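Long-range contacts in probable amidase (Thermus thermophilus, PDB 2DC0), which is a probable amidase of the amidase family, an alpha/beta protein built around a large mixed beta-sheet packed with helices: residues N235-V240 with R346-L351; V355-A360 with R378-T383. One frame throughout, in Å; residues are numbered along the deposited sequence.

Contact 1. Residues N235-V240 with R346-L351; sequences NPVFGV and RGVDAL
The side chain of Asp349 lies across the backbone of Pro236 and Val237. Its carboxylate oxygen OD2 accepts a 2.7 Å hydrogen bond from Val237 N. The donor comes to the anti side of the carboxylate, tilted 22° from its plane. CG stands anti to the carbonyl carbon of Asp349 (chi1 -65°), which turns the carboxylate back beside its own backbone N. The backbone N of Asp349 binds Val237 O, also at 2.7 Å. Asp349 therefore grips Val237 at both its N-H and its C=O. A water also lies within hydrogen-bonding distance of OD2 and Asn235 O.

From here the chains run as parallel strands. Gly239 N bonds to Ala350 O at 2.8 Å, nearly straight at 173°. The same oxygen takes a CA-H...O contact from Phe238 CA at 3.4 Å. Next along, Leu351 CA approaches Gly239 O at 3.1 Å.

Val237 and Val348 cross at about a right angle, with CG1 of each 4.0 Å apart. Val348 CG1 and Leu351 CD2 both lie close to the backbone of Gly239, which carries no side chain. Phe238 and Ala350 project together from the face opposite Leu351, and ring atom Phe238 CD1 lies 4.4 Å from Ala350 CB.

Asp349 OD1 forms a salt bridge with Lys421. On the Phe238 and Ala350 face, helix 419-430 brings Leu425 onto Asp349 and Ala350. On the Leu351 face lies helix 324-345. Strand 237-240 is flanked by strands 350-354 and 270-273, all parallel.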
ATOM      1  N   ASN A 235      -5.877  -2.766 -28.354  1.00 21.62           N
ATOM      2  CA  ASN A 235      -5.840  -4.145 -27.879  1.00 21.09           C
ATOM      3  C   ASN A 235      -5.743  -4.215 -26.356  1.00 20.70           C
ATOM      4  O   ASN A 235      -4.851  -4.855 -25.803  1.00 17.67           O
ATOM      5  CB  ASN A 235      -4.653  -4.870 -28.512  1.00 22.85           C
ATOM      6  CG  ASN A 235      -4.795  -5.007 -30.021  1.00 25.42           C
ATOM      7  OD1 ASN A 235      -3.811  -4.970 -30.763  1.00 28.50           O
ATOM      8  ND2 ASN A 235      -6.026  -5.176 -30.478  1.00 23.63           N
ATOM      9  N   PRO A 236      -6.672  -3.552 -25.656  1.00 19.33           N
ATOM     10  CA  PRO A 236      -6.654  -3.568 -24.193  1.00 19.44           C
ATOM     11  C   PRO A 236      -6.824  -4.986 -23.657  1.00 18.75           C
ATOM     12  O   PRO A 236      -7.535  -5.802 -24.246  1.00 17.72           O
ATOM     13  CB  PRO A 236      -7.826  -2.663 -23.826  1.00 19.09           C
ATOM     14  CG  PRO A 236      -8.790  -2.900 -24.956  1.00 18.40           C
ATOM     15  CD  PRO A 236      -7.877  -2.869 -26.159  1.00 20.19           C
ATOM     16  N   VAL A 237      -6.147  -5.280 -22.555  1.00 18.67           N
ATOM     17  CA  VAL A 237      -6.234  -6.593 -21.924  1.00 18.05           C
ATOM     18  C   VAL A 237      -6.883  -6.367 -20.563  1.00 17.85           C
ATOM     19  O   VAL A 237      -6.330  -5.673 -19.711  1.00 16.95           O
ATOM     20  CB  VAL A 237      -4.836  -7.223 -21.721  1.00 20.26           C
ATOM     21  CG1 VAL A 237      -4.970  -8.580 -21.042  1.00 19.39           C
ATOM     22  CG2 VAL A 237      -4.131  -7.376 -23.073  1.00 19.55           C
ATOM     23  N   PHE A 238      -8.059  -6.950 -20.369  1.00 17.63           N
ATOM     24  CA  PHE A 238      -8.790  -6.791 -19.122  1.00 17.21           C
ATOM     25  C   PHE A 238      -8.760  -8.058 -18.286  1.00 17.29           C
ATOM     26  O   PHE A 238      -8.981  -9.155 -18.798  1.00 15.89           O
ATOM     27  CB  PHE A 238     -10.240  -6.410 -19.417  1.00 15.55           C
ATOM     28  CG  PHE A 238     -10.390  -5.076 -20.094  1.00 18.09           C
ATOM     29  CD1 PHE A 238     -10.170  -3.893 -19.389  1.00 18.44           C
ATOM     30  CD2 PHE A 238     -10.767  -5.001 -21.434  1.00 18.47           C
ATOM     31  CE1 PHE A 238     -10.330  -2.653 -20.007  1.00 18.85           C
ATOM     32  CE2 PHE A 238     -10.929  -3.766 -22.063  1.00 16.57           C
ATOM     33  CZ  PHE A 238     -10.710  -2.589 -21.348  1.00 18.25           C
ATOM     34  N   GLY A 239      -8.480  -7.897 -16.996  1.00 17.13           N
ATOM     35  CA  GLY A 239      -8.453  -9.037 -16.098  1.00 17.36           C
ATOM     36  C   GLY A 239      -9.771  -9.110 -15.348  1.00 19.16           C
ATOM     37  O   GLY A 239     -10.306  -8.086 -14.909  1.00 18.20           O
ATOM     38  N   VAL A 240     -10.302 -10.318 -15.202  1.00 18.28           N
ATOM     39  CA  VAL A 240     -11.567 -10.518 -14.506  1.00 18.88           C
ATOM     40  C   VAL A 240     -11.339 -11.462 -13.328  1.00 18.73           C
ATOM     41  O   VAL A 240     -10.964 -12.620 -13.517  1.00 17.93           O
ATOM     42  CB  VAL A 240     -12.630 -11.115 -15.467  1.00 21.13           C
ATOM     43  CG1 VAL A 240     -13.926 -11.381 -14.727  1.00 20.88           C
ATOM     44  CG2 VAL A 240     -12.872 -10.151 -16.625  1.00 20.68           C
ATOM     45  N   ARG A 346      -0.898  -7.465 -12.578  1.00 22.81           N
ATOM     46  CA  ARG A 346       0.274  -7.740 -13.407  1.00 24.88           C
ATOM     47  C   ARG A 346      -0.105  -8.419 -14.719  1.00 23.96           C
ATOM     48  O   ARG A 346      -0.798  -9.431 -14.724  1.00 25.06           O
ATOM     49  CB  ARG A 346       1.270  -8.633 -12.656  1.00 27.12           C
ATOM     50  CG  ARG A 346       2.049  -7.933 -11.557  1.00 31.33           C
ATOM     51  CD  ARG A 346       2.984  -8.906 -10.839  1.00 34.21           C
ATOM     52  NE  ARG A 346       3.958  -9.519 -11.744  1.00 35.75           N
ATOM     53  CZ  ARG A 346       5.015  -8.893 -12.254  1.00 37.02           C
ATOM     54  NH1 ARG A 346       5.252  -7.623 -11.950  1.00 37.40           N
ATOM     55  NH2 ARG A 346       5.836  -9.535 -13.078  1.00 36.05           N
ATOM     56  N   GLY A 347       0.345  -7.859 -15.834  1.00 23.75           N
ATOM     57  CA  GLY A 347       0.041  -8.471 -17.117  1.00 25.98           C
ATOM     58  C   GLY A 347      -1.259  -8.044 -17.779  1.00 23.82           C
ATOM     59  O   GLY A 347      -1.516  -8.444 -18.911  1.00 24.24           O
ATOM     60  N   VAL A 348      -2.088  -7.263 -17.088  1.00 22.44           N
ATOM     61  CA  VAL A 348      -3.344  -6.783 -17.671  1.00 20.70           C
ATOM     62  C   VAL A 348      -3.379  -5.259 -17.571  1.00 20.99           C
ATOM     63  O   VAL A 348      -2.672  -4.669 -16.754  1.00 21.28           O
ATOM     64  CB  VAL A 348      -4.611  -7.382 -16.966  1.00 19.37           C
ATOM     65  CG1 VAL A 348      -4.614  -8.900 -17.092  1.00 19.35           C
ATOM     66  CG2 VAL A 348      -4.661  -6.974 -15.497  1.00 18.57           C
ATOM     67  N   ASP A 349      -4.187  -4.613 -18.405  1.00 19.40           N
ATOM     68  CA  ASP A 349      -4.263  -3.155 -18.371  1.00 17.87           C
ATOM     69  C   ASP A 349      -5.144  -2.673 -17.227  1.00 18.09           C
ATOM     70  O   ASP A 349      -4.928  -1.594 -16.670  1.00 17.67           O
ATOM     71  CB  ASP A 349      -4.769  -2.621 -19.713  1.00 19.14           C
ATOM     72  CG  ASP A 349      -3.795  -2.899 -20.847  1.00 21.33           C
ATOM     73  OD1 ASP A 349      -2.602  -2.566 -20.683  1.00 22.71           O
ATOM     74  OD2 ASP A 349      -4.215  -3.445 -21.890  1.00 20.47           O
ATOM     75  N   ALA A 350      -6.138  -3.479 -16.874  1.00 16.89           N
ATOM     76  CA  ALA A 350      -7.036  -3.133 -15.779  1.00 17.03           C
ATOM     77  C   ALA A 350      -7.921  -4.310 -15.450  1.00 15.98           C
ATOM     78  O   ALA A 350      -7.993  -5.274 -16.207  1.00 17.16           O
ATOM     79  CB  ALA A 350      -7.902  -1.936 -16.164  1.00 17.21           C
ATOM     80  N   LEU A 351      -8.582  -4.231 -14.303  1.00 14.46           N
ATOM     81  CA  LEU A 351      -9.507  -5.267 -13.899  1.00 14.01           C
ATOM     82  C   LEU A 351     -10.884  -4.713 -14.221  1.00 14.08           C
ATOM     83  O   LEU A 351     -11.091  -3.498 -14.203  1.00 12.28           O
ATOM     84  CB  LEU A 351      -9.422  -5.536 -12.392  1.00 13.37           C
ATOM     85  CG  LEU A 351      -8.060  -5.934 -11.824  1.00 15.13           C
ATOM     86  CD1 LEU A 351      -8.215  -6.338 -10.364  1.00 15.69           C
ATOM     87  CD2 LEU A 351      -7.480  -7.076 -12.642  1.00 13.29           C
TER
HETATM   88  O   HOH W   1      -3.038  -3.112 -24.295  1.00 29.25           O

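Contact 2. Residues V355-A360 with R378-T383; sequences VQPLPA and REAFIT
Phe381 O accepts a 2.7 Å hydrogen bond from a water, and the same water donates to Val355 O, also at 2.7 Å. This bridge ties the backbone of helix 377-382 to the loop that follows strand 350-354.

Apart from the water, most of the contact is made by the Phe381 ring and Pro357. With CG anti to its carbonyl carbon (chi1 -73°), Phe381 directs its ring at the loop, where Pro357 and Leu358 meet it. Pro357 CG sits over one face of the Phe381 ring as a CH-pi contact, 4.3 Å from the ring centroid and 21° off the normal. It is offset toward the rim, on the side where Pro357 CD meets Phe381 CD1 at 3.6 Å. The two side chains cross at about a right angle. Pro357 also leans on the helix backbone, with its CG 3.4 Å from Ala380 O.

The loop continues round the ring edge. Leu358 O lies in the ring plane, 3.6 Å from Phe381 CE1, and Leu358 CB is 4.1 Å from Phe381 CZ. Further rings, Phe178 of helix 173-179 and His377, also meet Phe381.

The contact is buried and mostly apolar. A proline packs over one face of the ring, near its rim, and the carbonyl of Leu358 lies at the edge, where the ring hydrogens are weakly positive. One water donates to both backbone carbonyls, Val355 O and Phe381 O, and so bridges the loop to the helix.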
ATOM      1  N   VAL A 355     -19.967  -2.834 -10.483  1.00 14.04           N
ATOM      2  CA  VAL A 355     -19.798  -1.966  -9.328  1.00 14.68           C
ATOM      3  C   VAL A 355     -20.878  -2.302  -8.299  1.00 15.82           C
ATOM      4  O   VAL A 355     -20.802  -1.880  -7.146  1.00 16.17           O
ATOM      5  CB  VAL A 355     -19.918  -0.480  -9.724  1.00 15.27           C
ATOM      6  CG1 VAL A 355     -21.371  -0.119  -9.979  1.00 15.63           C
ATOM      7  CG2 VAL A 355     -19.324   0.393  -8.631  1.00 16.89           C
ATOM      8  N   GLN A 356     -21.872  -3.076  -8.732  1.00 14.19           N
ATOM      9  CA  GLN A 356     -22.995  -3.481  -7.891  1.00 14.34           C
ATOM     10  C   GLN A 356     -23.469  -4.881  -8.321  1.00 14.12           C
ATOM     11  O   GLN A 356     -23.325  -5.264  -9.486  1.00 16.61           O
ATOM     12  CB  GLN A 356     -24.139  -2.476  -8.069  1.00 15.63           C
ATOM     13  CG  GLN A 356     -24.573  -2.355  -9.531  1.00 16.42           C
ATOM     14  CD  GLN A 356     -25.371  -1.107  -9.818  1.00 16.68           C
ATOM     15  OE1 GLN A 356     -26.562  -1.018  -9.509  1.00 18.92           O
ATOM     16  NE2 GLN A 356     -24.712  -0.123 -10.400  1.00 14.14           N
ATOM     17  N   PRO A 357     -24.036  -5.660  -7.389  1.00 14.11           N
ATOM     18  CA  PRO A 357     -24.518  -7.008  -7.716  1.00 15.41           C
ATOM     19  C   PRO A 357     -25.941  -7.013  -8.257  1.00 14.91           C
ATOM     20  O   PRO A 357     -26.381  -7.991  -8.864  1.00 16.93           O
ATOM     21  CB  PRO A 357     -24.436  -7.729  -6.381  1.00 14.67           C
ATOM     22  CG  PRO A 357     -24.852  -6.631  -5.424  1.00 14.42           C
ATOM     23  CD  PRO A 357     -24.032  -5.453  -5.927  1.00 14.44           C
ATOM     24  N   LEU A 358     -26.639  -5.907  -8.037  1.00 14.67           N
ATOM     25  CA  LEU A 358     -28.030  -5.764  -8.442  1.00 14.46           C
ATOM     26  C   LEU A 358     -28.364  -4.300  -8.710  1.00 16.14           C
ATOM     27  O   LEU A 358     -27.624  -3.400  -8.307  1.00 15.89           O
ATOM     28  CB  LEU A 358     -28.937  -6.240  -7.296  1.00 14.37           C
ATOM     29  CG  LEU A 358     -28.802  -7.668  -6.751  1.00 15.14           C
ATOM     30  CD1 LEU A 358     -29.204  -7.688  -5.288  1.00 15.88           C
ATOM     31  CD2 LEU A 358     -29.662  -8.613  -7.574  1.00 14.85           C
ATOM     32  N   PRO A 359     -29.483  -4.044  -9.409  1.00 16.01           N
ATOM     33  CA  PRO A 359     -29.843  -2.648  -9.660  1.00 17.45           C
ATOM     34  C   PRO A 359     -30.261  -2.073  -8.310  1.00 17.90           C
ATOM     35  O   PRO A 359     -30.501  -2.825  -7.362  1.00 16.17           O
ATOM     36  CB  PRO A 359     -31.011  -2.761 -10.640  1.00 17.00           C
ATOM     37  CG  PRO A 359     -31.639  -4.076 -10.256  1.00 18.08           C
ATOM     38  CD  PRO A 359     -30.430  -4.961 -10.066  1.00 16.23           C
ATOM     39  N   ALA A 360     -30.329  -0.749  -8.216  1.00 17.82           N
ATOM     40  CA  ALA A 360     -30.727  -0.095  -6.970  1.00 17.78           C
ATOM     41  C   ALA A 360     -32.032  -0.705  -6.464  1.00 18.32           C
ATOM     42  O   ALA A 360     -33.022  -0.756  -7.186  1.00 17.94           O
ATOM     43  CB  ALA A 360     -30.898   1.404  -7.205  1.00 18.11           C
ATOM     44  N   ARG A 378     -25.699  -4.318   3.143  1.00 19.98           N
ATOM     45  CA  ARG A 378     -24.368  -3.730   3.233  1.00 21.14           C
ATOM     46  C   ARG A 378     -23.279  -4.599   2.625  1.00 20.48           C
ATOM     47  O   ARG A 378     -22.542  -4.150   1.751  1.00 18.05           O
ATOM     48  CB  ARG A 378     -24.007  -3.408   4.688  1.00 21.89           C
ATOM     49  CG  ARG A 378     -22.599  -2.822   4.849  1.00 23.04           C
ATOM     50  CD  ARG A 378     -22.384  -2.199   6.229  1.00 25.24           C
ATOM     51  NE  ARG A 378     -21.091  -1.526   6.325  1.00 22.93           N
ATOM     52  CZ  ARG A 378     -19.947  -2.133   6.628  1.00 26.02           C
ATOM     53  NH1 ARG A 378     -19.921  -3.434   6.877  1.00 25.14           N
ATOM     54  NH2 ARG A 378     -18.818  -1.443   6.671  1.00 24.94           N
ATOM     55  N   GLU A 379     -23.181  -5.844   3.081  1.00 20.65           N
ATOM     56  CA  GLU A 379     -22.149  -6.735   2.574  1.00 21.99           C
ATOM     57  C   GLU A 379     -22.312  -7.025   1.084  1.00 20.43           C
ATOM     58  O   GLU A 379     -21.325  -7.170   0.369  1.00 18.57           O
ATOM     59  CB  GLU A 379     -22.118  -8.043   3.384  1.00 23.91           C
ATOM     60  CG  GLU A 379     -21.018  -9.016   2.948  1.00 29.08           C
ATOM     61  CD  GLU A 379     -20.690 -10.065   4.005  1.00 31.43           C
ATOM     62  OE1 GLU A 379     -21.628 -10.595   4.637  1.00 34.37           O
ATOM     63  OE2 GLU A 379     -19.492 -10.370   4.191  1.00 34.53           O
ATOM     64  N   ALA A 380     -23.550  -7.103   0.606  1.00 20.66           N
ATOM     65  CA  ALA A 380     -23.768  -7.362  -0.814  1.00 19.84           C
ATOM     66  C   ALA A 380     -23.332  -6.174  -1.686  1.00 19.54           C
ATOM     67  O   ALA A 380     -22.715  -6.366  -2.737  1.00 18.84           O
ATOM     68  CB  ALA A 380     -25.239  -7.679  -1.075  1.00 19.94           C
ATOM     69  N   PHE A 381     -23.629  -4.958  -1.232  1.00 17.91           N
ATOM     70  CA  PHE A 381     -23.325  -3.737  -1.985  1.00 21.45           C
ATOM     71  C   PHE A 381     -22.042  -2.975  -1.679  1.00 23.63           C
ATOM     72  O   PHE A 381     -21.767  -1.956  -2.315  1.00 27.99           O
ATOM     73  CB  PHE A 381     -24.480  -2.748  -1.854  1.00 19.87           C
ATOM     74  CG  PHE A 381     -25.694  -3.126  -2.642  1.00 20.09           C
ATOM     75  CD1 PHE A 381     -25.749  -2.892  -4.011  1.00 18.62           C
ATOM     76  CD2 PHE A 381     -26.794  -3.698  -2.012  1.00 20.10           C
ATOM     77  CE1 PHE A 381     -26.886  -3.222  -4.747  1.00 19.94           C
ATOM     78  CE2 PHE A 381     -27.935  -4.033  -2.733  1.00 20.77           C
ATOM     79  CZ  PHE A 381     -27.983  -3.794  -4.104  1.00 20.50           C
ATOM     80  N   ILE A 382     -21.269  -3.367  -0.698  1.00 19.72           N
ATOM     81  CA  ILE A 382     -19.992  -2.728  -0.411  1.00 20.75           C
ATOM     82  C   ILE A 382     -18.797  -3.631  -0.723  1.00 19.72           C
ATOM     83  O   ILE A 382     -17.704  -3.151  -1.029  1.00 17.51           O
ATOM     84  CB  ILE A 382     -19.946  -2.259   1.073  1.00 24.20           C
ATOM     85  CG1 ILE A 382     -19.012  -1.065   1.221  1.00 26.33           C
ATOM     86  CG2 ILE A 382     -19.497  -3.397   1.977  1.00 21.07           C
ATOM     87  CD1 ILE A 382     -19.536   0.198   0.593  1.00 32.94           C
ATOM     88  N   THR A 383     -19.013  -4.942  -0.674  1.00 17.94           N
ATOM     89  CA  THR A 383     -17.937  -5.897  -0.931  1.00 21.08           C
ATOM     90  C   THR A 383     -17.253  -5.753  -2.289  1.00 19.74           C
ATOM     91  O   THR A 383     -16.039  -5.933  -2.393  1.00 18.78           O
ATOM     92  CB  THR A 383     -18.439  -7.352  -0.800  1.00 23.45           C
ATOM     93  OG1 THR A 383     -19.003  -7.549   0.503  1.00 26.44           O
ATOM     94  CG2 THR A 383     -17.289  -8.331  -0.986  1.00 26.19           C
TER
HETATM   95  O   HOH W   2     -22.335  -2.305  -4.974  1.00 16.89           O

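How the contacts relate
The two contacts follow one another along the chain, with contact 1 closed before contact 2 opens. Strand 350-354 joins them. Its start pairs with residues 235-240 in contact 1, and the loop after its end packs on residues 378-383 in contact 2. Their centres are about 23 Å apart, and beyond this chain link they do not touch. Contact 1 lies farther out, about 23 Å from the centre of the chain, against about 14 Å for contact 2. The first is held mainly by backbone hydrogen bonds and a carboxylate, while the second relies on an aromatic ring and a bridging water.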